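Local coordinates for serine-threonine phosphatase 2C (Toxoplasma gondii, PDB 2I44), which probably removes phosphate groups from phosphoserine and phosphothreonine residues of proteins, as a metal-binding member of the PP2C phosphatase family, at residues P16-F27 / R285-V296. Sequence-based numbering, arbitrary orientation.
Sequences PTSYPAFDAAIF and RQEGRNPAQALV
Phe27 lies against the start of helix 291-305, touching Ala292, Gln293 and Val296, and its side chain can be followed outward atom by atom. Its CB rests against the backbone where Ala292 joins Gln293, with Phe27 CB 3.9 Å from Ala292 CB. With CG anti to the backbone N (chi1 -165°), the ring runs out beside the helix, and Phe27 CG comes to 3.6 Å from Gln293 CA. From there the two edges of the ring have different neighbours. CD1, CE1 and CZ lie beneath the extended Gln293 chain, whose CG sits over the centre of one face, 3.8 Å from the centroid, in a CH-pi contact; the amide is turned 66° from the ring plane. The other edge meets Val296, with Phe27 CD2 3.5 Å from Val296 CB.

Just before the helix, Asn290 is the N-cap: its OD1 accepts from Gln293 N, the donor standing above the carbonyl plane. The ND2 of the same amide packs against Pro16 CD and donates to a water that in turn donates to Ile26 O, bridging helix start and strand. Ala25 fits its methyl against Ala292 CB and Pro291 CD. At the far end, an extended Arg285 reaches across to Asp23, Arg285 NH2 to Asp23 OD2 at 3.0 Å, a salt bridge whose hydrogen bond is bent (N-H...O 141°), meeting OD2 on its anti side, somewhat out of the carboxylate plane; Asp23 OD1 is engaged by Lys321.

Strand 22-29 pairs with strand 313-320, on which Pro291 and Arg285 also pack. This is the alpha-beta layering of the PP2C fold, a helix lying on the outer face of one sheet of the central beta sandwich.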
# COMPACT_ATOMS: atom_id res chain seq x y z
N PRO A 16 -7.22 18.37 5.04
CA PRO A 16 -8.22 18.38 3.96
C PRO A 16 -7.84 19.32 2.82
O PRO A 16 -7.87 20.53 2.98
CB PRO A 16 -9.48 18.83 4.68
CG PRO A 16 -9.32 18.19 6.03
CD PRO A 16 -7.88 18.48 6.36
N THR A 17 -7.51 18.75 1.66
CA THR A 17 -7.11 19.54 0.49
C THR A 17 -7.91 19.16 -0.76
O THR A 17 -7.98 17.99 -1.13
CB THR A 17 -5.61 19.34 0.21
OG1 THR A 17 -4.85 19.66 1.38
CG2 THR A 17 -5.15 20.23 -0.94
N SER A 18 -8.50 20.17 -1.41
CA SER A 18 -9.31 19.96 -2.61
C SER A 18 -8.54 19.96 -3.93
O SER A 18 -7.78 20.89 -4.22
CB SER A 18 -10.42 21.01 -2.67
OG SER A 18 -11.22 20.85 -3.83
N TYR A 19 -8.74 18.92 -4.72
CA TYR A 19 -8.09 18.79 -6.02
C TYR A 19 -9.19 18.62 -7.07
O TYR A 19 -10.34 18.31 -6.73
CB TYR A 19 -7.14 17.58 -6.03
CG TYR A 19 -5.96 17.73 -5.08
CD1 TYR A 19 -4.87 18.53 -5.41
CD2 TYR A 19 -5.95 17.08 -3.85
CE1 TYR A 19 -3.80 18.68 -4.53
CE2 TYR A 19 -4.89 17.22 -2.96
CZ TYR A 19 -3.81 18.02 -3.30
OH TYR A 19 -2.76 18.15 -2.42
N PRO A 20 -8.86 18.84 -8.34
CA PRO A 20 -9.85 18.71 -9.41
C PRO A 20 -10.75 17.47 -9.37
O PRO A 20 -11.98 17.59 -9.40
CB PRO A 20 -9.00 18.78 -10.67
CG PRO A 20 -7.95 19.77 -10.28
CD PRO A 20 -7.57 19.30 -8.88
N ALA A 21 -10.15 16.29 -9.27
CA ALA A 21 -10.93 15.06 -9.26
C ALA A 21 -11.14 14.40 -7.90
O ALA A 21 -11.73 13.32 -7.83
CB ALA A 21 -10.32 14.05 -10.23
N PHE A 22 -10.69 15.03 -6.82
CA PHE A 22 -10.84 14.41 -5.50
C PHE A 22 -10.33 15.30 -4.38
O PHE A 22 -9.55 16.22 -4.62
CB PHE A 22 -10.04 13.12 -5.47
CG PHE A 22 -8.56 13.34 -5.67
CD1 PHE A 22 -7.72 13.59 -4.58
CD2 PHE A 22 -8.03 13.38 -6.95
CE1 PHE A 22 -6.37 13.88 -4.77
CE2 PHE A 22 -6.67 13.66 -7.15
CZ PHE A 22 -5.84 13.91 -6.06
N ASP A 23 -10.75 15.00 -3.16
CA ASP A 23 -10.27 15.72 -1.99
C ASP A 23 -9.47 14.69 -1.21
O ASP A 23 -9.85 13.52 -1.15
CB ASP A 23 -11.43 16.24 -1.14
CG ASP A 23 -12.36 17.15 -1.92
OD1 ASP A 23 -11.86 17.90 -2.79
OD2 ASP A 23 -13.59 17.12 -1.67
N ALA A 24 -8.35 15.11 -0.63
CA ALA A 24 -7.53 14.16 0.09
C ALA A 24 -7.04 14.68 1.43
O ALA A 24 -6.93 15.88 1.65
CB ALA A 24 -6.34 13.74 -0.77
N ALA A 25 -6.74 13.73 2.31
CA ALA A 25 -6.23 14.04 3.64
C ALA A 25 -5.31 12.90 4.03
O ALA A 25 -5.54 11.75 3.64
CB ALA A 25 -7.38 14.15 4.62
N ILE A 26 -4.27 13.20 4.79
CA ILE A 26 -3.33 12.18 5.22
C ILE A 26 -2.92 12.48 6.64
O ILE A 26 -2.54 13.61 6.94
CB ILE A 26 -2.05 12.15 4.35
CG1 ILE A 26 -2.41 12.15 2.86
CG2 ILE A 26 -1.22 10.92 4.68
CD1 ILE A 26 -1.21 12.31 1.95
N PHE A 27 -2.99 11.48 7.51
CA PHE A 27 -2.60 11.66 8.90
C PHE A 27 -1.87 10.41 9.38
O PHE A 27 -2.22 9.30 9.01
CB PHE A 27 -3.82 11.90 9.79
CG PHE A 27 -3.48 12.43 11.15
CD1 PHE A 27 -3.22 13.79 11.34
CD2 PHE A 27 -3.38 11.57 12.25
CE1 PHE A 27 -2.86 14.29 12.60
CE2 PHE A 27 -3.03 12.06 13.51
CZ PHE A 27 -2.77 13.42 13.69
N ARG A 285 -15.98 14.04 7.19
CA ARG A 285 -16.12 14.96 6.07
C ARG A 285 -17.42 15.75 6.21
O ARG A 285 -17.43 16.98 6.14
CB ARG A 285 -16.14 14.18 4.76
CG ARG A 285 -15.96 15.06 3.54
CD ARG A 285 -16.34 14.31 2.29
NE ARG A 285 -15.98 15.08 1.10
CZ ARG A 285 -16.41 14.79 -0.12
NH1 ARG A 285 -17.22 13.76 -0.31
NH2 ARG A 285 -16.04 15.54 -1.15
N GLN A 286 -18.51 15.01 6.42
CA GLN A 286 -19.84 15.56 6.59
C GLN A 286 -19.88 16.69 7.62
O GLN A 286 -20.66 17.63 7.49
CB GLN A 286 -20.80 14.44 7.00
CG GLN A 286 -22.20 14.88 7.41
CD GLN A 286 -22.93 15.61 6.31
OE1 GLN A 286 -22.83 15.25 5.13
NE2 GLN A 286 -23.67 16.65 6.68
N GLU A 287 -19.04 16.58 8.64
CA GLU A 287 -18.99 17.57 9.71
C GLU A 287 -17.80 18.51 9.58
O GLU A 287 -17.48 19.24 10.52
CB GLU A 287 -18.94 16.86 11.06
CG GLU A 287 -20.16 16.00 11.32
CD GLU A 287 -19.97 15.08 12.51
OE1 GLU A 287 -18.95 15.24 13.22
OE2 GLU A 287 -20.83 14.21 12.73
N GLY A 288 -17.14 18.49 8.43
CA GLY A 288 -16.00 19.36 8.22
C GLY A 288 -14.75 19.02 9.01
O GLY A 288 -13.90 19.88 9.19
N ARG A 289 -14.62 17.78 9.48
CA ARG A 289 -13.43 17.37 10.23
C ARG A 289 -12.43 16.64 9.34
O ARG A 289 -12.78 16.16 8.27
CB ARG A 289 -13.82 16.49 11.42
CG ARG A 289 -14.51 17.27 12.54
CD ARG A 289 -14.90 16.41 13.73
NE ARG A 289 -15.99 15.48 13.43
CZ ARG A 289 -15.82 14.19 13.19
NH1 ARG A 289 -14.60 13.65 13.21
NH2 ARG A 289 -16.86 13.41 12.93
N ASN A 290 -11.18 16.57 9.78
CA ASN A 290 -10.13 15.88 9.02
C ASN A 290 -10.41 14.37 9.03
O ASN A 290 -10.18 13.69 10.02
CB ASN A 290 -8.77 16.15 9.66
CG ASN A 290 -7.63 15.64 8.82
OD1 ASN A 290 -7.72 14.60 8.17
ND2 ASN A 290 -6.52 16.38 8.83
N PRO A 291 -10.91 13.82 7.91
CA PRO A 291 -11.23 12.39 7.80
C PRO A 291 -10.09 11.45 8.20
O PRO A 291 -10.30 10.49 8.93
CB PRO A 291 -11.62 12.23 6.33
CG PRO A 291 -12.11 13.60 5.95
CD PRO A 291 -11.08 14.48 6.60
N ALA A 292 -8.89 11.73 7.70
CA ALA A 292 -7.74 10.89 7.99
C ALA A 292 -7.35 11.00 9.46
O ALA A 292 -6.95 10.02 10.08
CB ALA A 292 -6.55 11.29 7.10
N GLN A 293 -7.45 12.20 10.02
CA GLN A 293 -7.11 12.38 11.42
C GLN A 293 -8.15 11.69 12.27
O GLN A 293 -7.84 11.09 13.31
CB GLN A 293 -7.04 13.86 11.77
CG GLN A 293 -6.62 14.13 13.21
CD GLN A 293 -6.73 15.59 13.57
OE1 GLN A 293 -7.80 16.19 13.43
NE2 GLN A 293 -5.64 16.17 14.03
N ALA A 294 -9.41 11.76 11.84
CA ALA A 294 -10.49 11.13 12.57
C ALA A 294 -10.22 9.62 12.67
O ALA A 294 -10.36 9.03 13.73
CB ALA A 294 -11.82 11.39 11.88
N LEU A 295 -9.82 9.02 11.55
CA LEU A 295 -9.53 7.59 11.53
C LEU A 295 -8.40 7.22 12.49
O LEU A 295 -8.47 6.21 13.17
CB LEU A 295 -9.15 7.14 10.11
CG LEU A 295 -10.30 6.99 9.11
CD1 LEU A 295 -9.76 6.74 7.72
CD2 LEU A 295 -11.20 5.86 9.56
N VAL A 296 -7.35 8.04 12.53
CA VAL A 296 -6.23 7.75 13.41
C VAL A 296 -6.57 7.98 14.89
O VAL A 296 -6.31 7.11 15.73
CB VAL A 296 -4.98 8.59 13.04
CG1 VAL A 296 -3.87 8.38 14.07
CG2 VAL A 296 -4.49 8.19 11.64
O HOH W 1 -3.42 15.70 8.28